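Local coordinates for protein transcriptional repressor of the blcABC operon (Agrobacterium tumefaciens, PDB 3MQ0) that represses transcription of the blcABC operon, probably by binding its DNA through a winged helix-turn-helix domain, and is regulated via oligomerization, at residues B[224-227]-B[231-234]; B[98-103]-B[266-271]; B[30-35]-B[67-72]; B[76-79]-B[83-86]. One frame throughout, in Å; residues are numbered along the deposited sequence.

Contact 1. Residues B[224-227]-B[231-234]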
loop_
_atom_site.group_PDB
_atom_site.type_symbol
_atom_site.label_atom_id
_atom_site.label_comp_id
_atom_site.label_asym_id
_atom_site.label_seq_id
_atom_site.Cartn_x
_atom_site.Cartn_y
_atom_site.Cartn_z
ATOM N N ALA B 224 8.834 11.054 -17.178
ATOM C CA ALA B 224 8.826 10.593 -15.801
ATOM C C ALA B 224 8.142 9.236 -15.647
ATOM O O ALA B 224 7.116 8.969 -16.261
ATOM C CB ALA B 224 8.123 11.612 -14.910
ATOM N N ILE B 225 8.715 8.402 -14.795
ATOM C CA ILE B 225 8.114 7.128 -14.403
ATOM C C ILE B 225 7.610 7.319 -12.985
ATOM O O ILE B 225 8.339 7.821 -12.125
ATOM C CB ILE B 225 9.159 5.990 -14.421
ATOM C CG1 ILE B 225 9.846 5.872 -15.792
ATOM C CG2 ILE B 225 8.536 4.658 -13.968
ATOM C CD1 ILE B 225 8.905 5.694 -16.935
ATOM N N ARG B 226 6.364 6.937 -12.732
ATOM C CA ARG B 226 5.802 7.108 -11.400
ATOM C C ARG B 226 5.511 5.770 -10.737
ATOM O O ARG B 226 5.178 4.793 -11.418
ATOM C CB ARG B 226 4.543 7.963 -11.470
ATOM C CG ARG B 226 4.876 9.382 -11.916
ATOM C CD ARG B 226 3.665 10.267 -12.117
ATOM N NE ARG B 226 4.086 11.507 -12.771
ATOM C CZ ARG B 226 4.651 12.531 -12.142
ATOM N NH1 ARG B 226 4.851 12.478 -10.833
ATOM N NH2 ARG B 226 5.014 13.611 -12.825
ATOM N N ASP B 227 5.647 5.738 -9.412
ATOM C CA ASP B 227 5.413 4.521 -8.633
ATOM C C ASP B 227 3.979 4.492 -8.133
ATOM O O ASP B 227 3.207 5.419 -8.387
ATOM C CB ASP B 227 6.393 4.421 -7.453
ATOM C CG ASP B 227 6.308 5.615 -6.502
ATOM O OD1 ASP B 227 5.195 6.115 -6.230
ATOM O OD2 ASP B 227 7.374 6.057 -6.015
ATOM N N ALA B 231 4.373 9.435 -6.920
ATOM C CA ALA B 231 5.604 10.216 -6.958
ATOM C C ALA B 231 6.485 9.811 -8.137
ATOM O O ALA B 231 6.532 8.640 -8.498
ATOM C CB ALA B 231 6.361 10.045 -5.667
ATOM N N ALA B 232 7.181 10.779 -8.727
ATOM C CA ALA B 232 8.146 10.487 -9.781
ATOM C C ALA B 232 9.329 9.742 -9.184
ATOM O O ALA B 232 10.098 10.305 -8.415
ATOM C CB ALA B 232 8.605 11.758 -10.439
ATOM N N SER B 233 9.472 8.471 -9.537
ATOM C CA SER B 233 10.482 7.624 -8.911
ATOM C C SER B 233 11.697 7.415 -9.795
ATOM O O SER B 233 12.775 7.071 -9.306
ATOM C CB SER B 233 9.881 6.267 -8.533
ATOM O OG SER B 233 9.402 5.576 -9.677
ATOM N N ALA B 234 11.515 7.594 -11.098
ATOM C CA ALA B 234 12.600 7.369 -12.040
ATOM C C ALA B 234 12.347 8.183 -13.296
ATOM O O ALA B 234 11.268 8.726 -13.476
ATOM C CB ALA B 234 12.713 5.879 -12.383
#
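The carbonyl oxygen of Ile225 is gripped from across the hairpin by three donors. Ser233 N makes a sound bond, 2.9 Å from Ile225 O and nearly in line with the C=O bond; the other two are weak. One comes from the N of Ala234, the other from the hydroxyl OG of Ser233, at 3.5 Å from Ile225 O. That hydroxyl is turned back over the neighbouring strand because OG sits between the backbone N and the carbonyl carbon of its own residue (chi1 61°). Two successive residues, Ser233 and Ala234, thus face the single residue Ile225, which is a classic beta bulge. On one side of it Ile225 N donates to Ala234 O at 2.9 Å; on the other, Asp227 N reaches Ala231 O at 3.2 Å. Arg226 and Ala232 form the non-hydrogen-bonded pair between, and their side chains diverge. The extended Arg226 chain carries its guanidinium along to the turn, where NH1 bonds to Gly230 O; Arg226 NH1 also lies 3.6 Å from Ala232 N, which meets the guanidinium obliquely. Asp227 folds its carboxylate toward the opposite strand, with OD2 3.6 Å from Ser233 CB. Small alanines suit the second strand: Ala234 CB fits against Ile225 CB at 4.1 Å, while the rest of Ile225 runs on to helix 247-267. Two backbone N-H groups and one hydroxyl, only the first bond strong, converge on Ile225 O and would probably polarise that C=O.

Contact 2. Residues B[98-103]-B[266-271]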
loop_
_atom_site.group_PDB
_atom_site.type_symbol
_atom_site.label_atom_id
_atom_site.label_comp_id
_atom_site.label_asym_id
_atom_site.label_seq_id
_atom_site.Cartn_x
_atom_site.Cartn_y
_atom_site.Cartn_z
ATOM N N SER B 98 7.009 -6.234 -3.101
ATOM C CA SER B 98 8.272 -6.876 -2.736
ATOM C C SER B 98 9.076 -7.348 -3.943
ATOM O O SER B 98 10.301 -7.256 -3.954
ATOM C CB SER B 98 8.015 -8.064 -1.810
ATOM O OG SER B 98 7.364 -7.643 -0.626
ATOM N N HIS B 99 8.385 -7.877 -4.944
ATOM C CA HIS B 99 9.029 -8.422 -6.129
ATOM C C HIS B 99 9.312 -7.354 -7.191
ATOM O O HIS B 99 9.826 -7.667 -8.261
ATOM C CB HIS B 99 8.168 -9.531 -6.740
ATOM C CG HIS B 99 8.155 -10.803 -5.945
ATOM N ND1 HIS B 99 7.844 -10.839 -4.604
ATOM C CD2 HIS B 99 8.402 -12.083 -6.310
ATOM C CE1 HIS B 99 7.908 -12.087 -4.173
ATOM N NE2 HIS B 99 8.244 -12.862 -5.190
ATOM N N LEU B 100 8.973 -6.104 -6.892
ATOM C CA LEU B 100 9.097 -5.023 -7.873
ATOM C C LEU B 100 10.551 -4.743 -8.261
ATOM O O LEU B 100 11.382 -4.419 -7.413
ATOM C CB LEU B 100 8.427 -3.746 -7.357
ATOM C CG LEU B 100 7.912 -2.749 -8.402
ATOM C CD1 LEU B 100 7.003 -3.445 -9.400
ATOM C CD2 LEU B 100 7.191 -1.591 -7.728
ATOM N N ASP B 101 10.842 -4.868 -9.553
ATOM C CA ASP B 101 12.183 -4.654 -10.087
ATOM C C ASP B 101 12.048 -3.756 -11.309
ATOM O O ASP B 101 11.727 -4.223 -12.396
ATOM C CB ASP B 101 12.805 -5.988 -10.488
ATOM C CG ASP B 101 14.269 -5.863 -10.904
ATOM O OD1 ASP B 101 14.676 -4.801 -11.428
ATOM O OD2 ASP B 101 15.020 -6.843 -10.707
ATOM N N ILE B 102 12.275 -2.467 -11.116
ATOM C CA ILE B 102 12.031 -1.496 -12.174
ATOM C C ILE B 102 12.923 -1.719 -13.409
ATOM O O ILE B 102 12.485 -1.541 -14.546
ATOM C CB ILE B 102 12.157 -0.058 -11.637
ATOM C CG1 ILE B 102 11.738 0.952 -12.694
ATOM C CG2 ILE B 102 13.568 0.221 -11.138
ATOM C CD1 ILE B 102 11.862 2.373 -12.221
ATOM N N VAL B 103 14.166 -2.133 -13.195
ATOM C CA VAL B 103 15.065 -2.308 -14.319
ATOM C C VAL B 103 14.601 -3.440 -15.233
ATOM O O VAL B 103 14.617 -3.298 -16.452
ATOM C CB VAL B 103 16.508 -2.562 -13.846
ATOM C CG1 VAL B 103 17.410 -2.907 -15.029
ATOM C CG2 VAL B 103 17.021 -1.340 -13.092
ATOM N N GLU B 266 2.246 2.407 -14.994
ATOM C CA GLU B 266 1.111 1.531 -14.715
ATOM C C GLU B 266 1.576 0.129 -14.317
ATOM O O GLU B 266 1.028 -0.496 -13.413
ATOM C CB GLU B 266 0.179 1.465 -15.918
ATOM C CG GLU B 266 -1.144 0.798 -15.605
ATOM C CD GLU B 266 -2.132 0.900 -16.747
ATOM O OE1 GLU B 266 -1.949 0.184 -17.756
ATOM O OE2 GLU B 266 -3.087 1.698 -16.635
ATOM N N LYS B 267 2.620 -0.355 -14.967
ATOM C CA LYS B 267 3.167 -1.656 -14.618
ATOM C C LYS B 267 3.743 -1.662 -13.211
ATOM O O LYS B 267 3.885 -2.715 -12.616
ATOM C CB LYS B 267 4.234 -2.072 -15.634
ATOM C CG LYS B 267 3.663 -2.357 -17.006
ATOM C CD LYS B 267 4.749 -2.806 -17.974
ATOM C CE LYS B 267 4.139 -3.238 -19.306
ATOM N NZ LYS B 267 5.191 -3.460 -20.343
ATOM N N LEU B 268 4.060 -0.482 -12.681
ATOM C CA LEU B 268 4.668 -0.369 -11.359
ATOM C C LEU B 268 3.661 -0.011 -10.279
ATOM O O LEU B 268 4.029 0.189 -9.115
ATOM C CB LEU B 268 5.808 0.653 -11.379
ATOM C CG LEU B 268 6.930 0.389 -12.382
ATOM C CD1 LEU B 268 7.944 1.533 -12.346
ATOM C CD2 LEU B 268 7.607 -0.940 -12.084
ATOM N N GLY B 269 2.391 0.080 -10.659
ATOM C CA GLY B 269 1.337 0.320 -9.698
ATOM C C GLY B 269 0.685 1.687 -9.773
ATOM O O GLY B 269 -0.318 1.924 -9.105
ATOM N N TYR B 270 1.243 2.591 -10.578
ATOM C CA TYR B 270 0.654 3.913 -10.736
ATOM C C TYR B 270 -0.730 3.836 -11.385
ATOM O O TYR B 270 -0.926 3.135 -12.376
ATOM C CB TYR B 270 1.577 4.804 -11.571
ATOM C CG TYR B 270 1.039 6.197 -11.815
ATOM C CD1 TYR B 270 0.818 7.070 -10.759
ATOM C CD2 TYR B 270 0.762 6.636 -13.102
ATOM C CE1 TYR B 270 0.332 8.344 -10.978
ATOM C CE2 TYR B 270 0.277 7.911 -13.330
ATOM C CZ TYR B 270 0.065 8.760 -12.263
ATOM O OH TYR B 270 -0.423 10.029 -12.482
ATOM N N ARG B 271 -1.685 4.563 -10.805
ATOM C CA ARG B 271 -3.040 4.658 -11.334
ATOM C C ARG B 271 -3.334 6.100 -11.717
ATOM O O ARG B 271 -3.579 6.938 -10.846
ATOM C CB ARG B 271 -4.052 4.206 -10.277
ATOM C CG ARG B 271 -3.931 2.750 -9.881
ATOM C CD ARG B 271 -4.452 1.866 -10.987
ATOM N NE ARG B 271 -5.837 2.199 -11.306
ATOM C CZ ARG B 271 -6.499 1.717 -12.351
ATOM N NH1 ARG B 271 -5.904 0.876 -13.187
ATOM N NH2 ARG B 271 -7.757 2.080 -12.562
#
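Leu268 sends its two methyl branches to different partners, CD2 to Leu100 and CD1 to Ile102, and the contact consists of these three side chains. Leu268 CG lies anti to its carbonyl carbon (chi1 -57°), which carries the fork out from the end of helix 247-267 toward the 98-103 segment. Leu100 has its CG on the far side from the backbone N (chi1 -154°) and meets the fork with CD1, 3.7 Å from Leu268 CD2, the two side chains crossing at about a right angle. The other methyl, Leu100 CD2, lies 3.9 Å from Leu268 O. Ile102 is fully extended: CG1 points opposite the backbone N and CD1 continues the zigzag, so that the flank of the chain crosses the other Leu268 methyl, with Ile102 CG1 3.9 Å from Leu268 CD1. Branched aliphatic residues suit this site, since no hydrogen bond joins the segments and a forked leucine can touch two neighbouring side chains at once. Beyond these three, Leu268 also packs on Ile225 and Thr105, and Ile102 on Ile134 of strand 130-137. Each segment holds a helix end. Asp101 is the N-cap of helix 102-110, and Gly269, with phi 110°, closes helix 247-267 in a Schellman motif, its N bonded to Glu266 O at 3.1 Å. Apolar closure between a capped helix start and a Schellman helix end here joins the first and last helices of the IclR C-terminal, GAF-like domain, beside the entry from the linker helix 89-98.

Contact 3. Residues B[30-35]-B[67-72]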
loop_
_atom_site.group_PDB
_atom_site.type_symbol
_atom_site.label_atom_id
_atom_site.label_comp_id
_atom_site.label_asym_id
_atom_site.label_seq_id
_atom_site.Cartn_x
_atom_site.Cartn_y
_atom_site.Cartn_z
ATOM N N ARG B 30 -13.578 -13.521 -14.672
ATOM C CA ARG B 30 -13.845 -12.181 -15.192
ATOM C C ARG B 30 -14.895 -11.453 -14.351
ATOM O O ARG B 30 -14.713 -10.278 -14.027
ATOM C CB ARG B 30 -14.273 -12.240 -16.655
ATOM C CG ARG B 30 -13.163 -12.713 -17.595
ATOM C CD ARG B 30 -13.604 -12.607 -19.039
ATOM N NE ARG B 30 -12.594 -13.143 -19.949
ATOM C CZ ARG B 30 -11.552 -12.453 -20.397
ATOM N NH1 ARG B 30 -11.359 -11.192 -20.008
ATOM N NH2 ARG B 30 -10.704 -13.026 -21.236
ATOM N N ARG B 31 -15.975 -12.143 -13.978
ATOM C CA ARG B 31 -17.008 -11.521 -13.153
ATOM C C ARG B 31 -16.503 -11.210 -11.743
ATOM O O ARG B 31 -16.841 -10.167 -11.185
ATOM C CB ARG B 31 -18.279 -12.381 -13.060
ATOM C CG ARG B 31 -18.943 -12.751 -14.397
ATOM C CD ARG B 31 -18.947 -11.617 -15.376
ATOM N NE ARG B 31 -19.694 -11.954 -16.588
ATOM C CZ ARG B 31 -19.209 -12.652 -17.613
ATOM N NH1 ARG B 31 -17.970 -13.121 -17.583
ATOM N NH2 ARG B 31 -19.970 -12.888 -18.676
ATOM N N ALA B 32 -15.712 -12.111 -11.163
ATOM C CA ALA B 32 -15.184 -11.868 -9.823
ATOM C C ALA B 32 -14.288 -10.632 -9.834
ATOM O O ALA B 32 -14.337 -9.807 -8.932
ATOM C CB ALA B 32 -14.406 -13.074 -9.332
ATOM N N VAL B 33 -13.459 -10.520 -10.862
ATOM C CA VAL B 33 -12.608 -9.342 -11.007
ATOM C C VAL B 33 -13.444 -8.061 -11.159
ATOM O O VAL B 33 -13.154 -7.037 -10.531
ATOM C CB VAL B 33 -11.617 -9.523 -12.155
ATOM C CG1 VAL B 33 -10.876 -8.215 -12.454
ATOM C CG2 VAL B 33 -10.634 -10.641 -11.792
ATOM N N ARG B 34 -14.508 -8.122 -11.952
ATOM C CA ARG B 34 -15.391 -6.955 -12.076
ATOM C C ARG B 34 -16.002 -6.538 -10.730
ATOM O O ARG B 34 -16.061 -5.338 -10.391
ATOM C CB ARG B 34 -16.478 -7.228 -13.109
ATOM C CG ARG B 34 -17.506 -6.120 -13.257
ATOM C CD ARG B 34 -18.393 -6.409 -14.464
ATOM N NE ARG B 34 -17.898 -7.554 -15.223
ATOM C CZ ARG B 34 -17.015 -7.480 -16.215
ATOM N NH1 ARG B 34 -16.525 -6.301 -16.583
ATOM N NH2 ARG B 34 -16.619 -8.590 -16.835
ATOM N N ILE B 35 -16.447 -7.530 -9.961
ATOM C CA ILE B 35 -17.015 -7.291 -8.631
ATOM C C ILE B 35 -15.980 -6.684 -7.694
ATOM O O ILE B 35 -16.275 -5.727 -6.990
ATOM C CB ILE B 35 -17.563 -8.601 -8.014
ATOM C CG1 ILE B 35 -18.823 -9.038 -8.758
ATOM C CG2 ILE B 35 -17.880 -8.428 -6.530
ATOM C CD1 ILE B 35 -19.185 -10.494 -8.490
ATOM N N ALA B 67 -21.503 -15.165 -2.841
ATOM C CA ALA B 67 -21.327 -16.004 -1.656
ATOM C C ALA B 67 -20.051 -16.837 -1.731
ATOM O O ALA B 67 -19.378 -17.040 -0.731
ATOM C CB ALA B 67 -22.548 -16.894 -1.418
ATOM N N VAL B 68 -19.717 -17.318 -2.924
ATOM C CA VAL B 68 -18.483 -18.052 -3.121
ATOM C C VAL B 68 -17.269 -17.150 -2.902
ATOM O O VAL B 68 -16.305 -17.557 -2.272
ATOM C CB VAL B 68 -18.424 -18.708 -4.521
ATOM C CG1 VAL B 68 -17.013 -19.212 -4.820
ATOM C CG2 VAL B 68 -19.439 -19.844 -4.612
ATOM N N MET B 69 -17.332 -15.917 -3.404
ATOM C CA MET B 69 -16.241 -14.967 -3.227
ATOM C C MET B 69 -16.046 -14.633 -1.772
ATOM O O MET B 69 -14.929 -14.341 -1.342
ATOM C CB MET B 69 -16.511 -13.672 -4.007
ATOM C CG MET B 69 -16.425 -13.848 -5.521
ATOM S SD MET B 69 -16.861 -12.342 -6.400
ATOM C CE MET B 69 -15.416 -11.364 -5.982
ATOM N N THR B 70 -17.136 -14.660 -1.010
ATOM C CA THR B 70 -17.044 -14.452 0.433
ATOM C C THR B 70 -16.378 -15.645 1.130
ATOM O O THR B 70 -15.514 -15.479 2.000
ATOM C CB THR B 70 -18.420 -14.134 1.047
ATOM O OG1 THR B 70 -18.930 -12.944 0.426
ATOM C CG2 THR B 70 -18.292 -13.895 2.520
ATOM N N GLU B 71 -16.755 -16.848 0.723
ATOM C CA GLU B 71 -16.148 -18.054 1.282
ATOM C C GLU B 71 -14.656 -18.119 0.940
ATOM O O GLU B 71 -13.834 -18.538 1.753
ATOM C CB GLU B 71 -16.874 -19.294 0.763
ATOM C CG GLU B 71 -16.413 -20.586 1.440
ATOM C CD GLU B 71 -16.431 -20.497 2.967
ATOM O OE1 GLU B 71 -17.482 -20.131 3.533
ATOM O OE2 GLU B 71 -15.388 -20.788 3.599
ATOM N N LEU B 72 -14.311 -17.671 -0.259
ATOM C CA LEU B 72 -12.924 -17.641 -0.710
ATOM C C LEU B 72 -12.149 -16.544 -0.006
ATOM O O LEU B 72 -10.939 -16.452 -0.143
ATOM C CB LEU B 72 -12.874 -17.381 -2.216
ATOM C CG LEU B 72 -13.171 -18.574 -3.112
ATOM C CD1 LEU B 72 -13.500 -18.113 -4.512
ATOM C CD2 LEU B 72 -11.967 -19.491 -3.127
#
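Met69 reaches out of helix 59-71 and lays its thioether end against the flank of helix 27-41, in the notch between Ala32 and Ile35. Its chain leaves the helix extended through CG and SD, then bends at the last torsion (chi3 71°), which folds the methyl CE back along the surface of the other helix. The sulfur takes the middle of the notch: Met69 SD lies 3.6 Å from Ile35 CD1 and 3.9 Å from Ala32 CB. The methyl turns to the carbonyl oxygen, Met69 CE 3.5 Å from Ala32 O, and lies 3.9 Å from Ile35 CG2. Met69 and Ile35 cross obliquely, and the isoleucine offers both its branches to the thioether, CD1 to the sulfur and CG2 to sulfur and methyl alike. Residue types match these roles. Ala32 is small enough to let the sulfur come close to the helix backbone, Ile35 supplies a branched wall one turn on, and the unbranched methionine is long enough to span helices whose nearest CA atoms, Ala32 and Met69, are 7.4 Å apart. All three residues are buried; Leu75 touches both Met69 and Ile35, and Leu65 and Leu66 close on Ile35 from within helix 59-71. Across the dimer, Leu29 of the second subunit packs on Ala32. The contact belongs to the hydrophobic core of the winged helix-turn-helix fold, in which the first helix packs on the third, probably the recognition helix as in other members of this fold.

Contact 4. Residues B[76-79]-B[83-86]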
loop_
_atom_site.group_PDB
_atom_site.type_symbol
_atom_site.label_atom_id
_atom_site.label_comp_id
_atom_site.label_asym_id
_atom_site.label_seq_id
_atom_site.Cartn_x
_atom_site.Cartn_y
_atom_site.Cartn_z
ATOM N N ALA B 76 -15.472 -9.828 2.236
ATOM C CA ALA B 76 -15.930 -10.011 3.600
ATOM C C ALA B 76 -17.351 -9.471 3.677
ATOM O O ALA B 76 -17.655 -8.414 3.117
ATOM C CB ALA B 76 -15.034 -9.245 4.558
ATOM N N ARG B 77 -18.222 -10.189 4.375
ATOM C CA ARG B 77 -19.602 -9.753 4.510
ATOM C C ARG B 77 -19.857 -9.157 5.894
ATOM O O ARG B 77 -19.645 -9.829 6.891
ATOM C CB ARG B 77 -20.531 -10.945 4.294
ATOM C CG ARG B 77 -22.007 -10.590 4.324
ATOM C CD ARG B 77 -22.856 -11.820 4.080
ATOM N NE ARG B 77 -24.282 -11.501 4.046
ATOM C CZ ARG B 77 -25.035 -11.355 5.128
ATOM N NH1 ARG B 77 -24.490 -11.486 6.332
ATOM N NH2 ARG B 77 -26.328 -11.069 5.010
ATOM N N SER B 78 -20.322 -7.911 5.956
ATOM C CA SER B 78 -20.652 -7.279 7.239
ATOM C C SER B 78 -22.001 -7.752 7.780
ATOM O O SER B 78 -22.773 -8.404 7.079
ATOM C CB SER B 78 -20.636 -5.750 7.112
ATOM O OG SER B 78 -19.332 -5.274 6.808
ATOM N N ALA B 79 -22.293 -7.415 9.034
ATOM C CA ALA B 79 -23.535 -7.870 9.658
ATOM C C ALA B 79 -24.759 -7.452 8.852
ATOM O O ALA B 79 -25.742 -8.188 8.772
ATOM C CB ALA B 79 -23.641 -7.343 11.094
ATOM N N LEU B 83 -20.829 -5.782 1.452
ATOM C CA LEU B 83 -19.659 -6.552 1.113
ATOM C C LEU B 83 -18.482 -5.599 1.008
ATOM O O LEU B 83 -18.628 -4.462 0.568
ATOM C CB LEU B 83 -19.901 -7.300 -0.194
ATOM C CG LEU B 83 -20.975 -8.381 -0.081
ATOM C CD1 LEU B 83 -21.454 -8.827 -1.443
ATOM C CD2 LEU B 83 -20.444 -9.566 0.718
ATOM N N ARG B 84 -17.320 -6.050 1.453
ATOM C CA ARG B 84 -16.126 -5.230 1.354
ATOM C C ARG B 84 -14.984 -6.115 0.906
ATOM O O ARG B 84 -15.083 -7.334 0.968
ATOM C CB ARG B 84 -15.822 -4.572 2.707
ATOM C CG ARG B 84 -16.992 -3.717 3.165
ATOM C CD ARG B 84 -17.008 -3.327 4.639
ATOM N NE ARG B 84 -18.361 -2.887 5.004
ATOM C CZ ARG B 84 -18.683 -2.244 6.124
ATOM N NH1 ARG B 84 -17.748 -1.937 7.015
ATOM N NH2 ARG B 84 -19.947 -1.899 6.348
ATOM N N ILE B 85 -13.903 -5.502 0.436
ATOM C CA ILE B 85 -12.728 -6.281 0.082
ATOM C C ILE B 85 -12.211 -7.044 1.302
ATOM O O ILE B 85 -12.091 -6.474 2.391
ATOM C CB ILE B 85 -11.600 -5.373 -0.440
ATOM C CG1 ILE B 85 -12.076 -4.573 -1.661
ATOM C CG2 ILE B 85 -10.358 -6.202 -0.771
ATOM C CD1 ILE B 85 -12.391 -5.427 -2.877
ATOM N N GLY B 86 -11.872 -8.317 1.107
ATOM C CA GLY B 86 -11.277 -9.130 2.154
ATOM C C GLY B 86 -9.813 -8.768 2.332
ATOM O O GLY B 86 -9.166 -8.344 1.383
#
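An extended chain from CG to NE, with CG anti to the carbonyl carbon (chi1 -59°), carries the guanidinium of Arg84 along the hairpin until it lies under Ser78. The serine OG, turned to the side of its own backbone N (chi1 -64°), then stands 3.1 Å above the guanidinium plane, over its centre. It is also 3.1 Å from Arg84 NE, but the angle is too poor for a hydrogen bond, so this is a polar atom resting on a cationic face. What fixes the arginine's far end lies elsewhere: NH2 bonds to Thr82 OG1, and NH1 makes a weak bond to Ser104 OG of the second subunit. The strands pair as the antiparallel wing hairpin of a winged helix-turn-helix domain, with Ala76 N to Arg84 O at 2.8 Å and Arg84 N to Ala76 O at 2.9 Å. On the other face Arg77 and Leu83 form a non-hydrogen-bonded pair, in which Leu83 CD2 meets Arg77 CB at 3.8 Å. Leucine suits that face because it also packs on Leu66 and Thr70 of helix 59-71, while the long arginine lends its aliphatic base to the cover and extends its charge outward.

Contacts 3 and 4 belong to the helix-turn-helix region, contacts 1 and 2 to the C-terminal GAF-like region some 25 to 34 Å away, centre to centre. Contact 3 is wholly buried and apolar; contact 4, touching it through Thr70 and Leu83, is partly exposed and held by backbone bonds, with charge toward the surface. Contacts 1 and 2 are both partly buried and differ in chemistry instead: contact 1 is a hydrogen-bonded hairpin, contact 2 is aliphatic. These two touch as well, Leu268 packing on Ile225 and Ile102 on Ala234, and contact 1 is nested within the loop that contact 2 closes. Contacts 2, 3 and 4 each meet the second subunit; contact 1 does not.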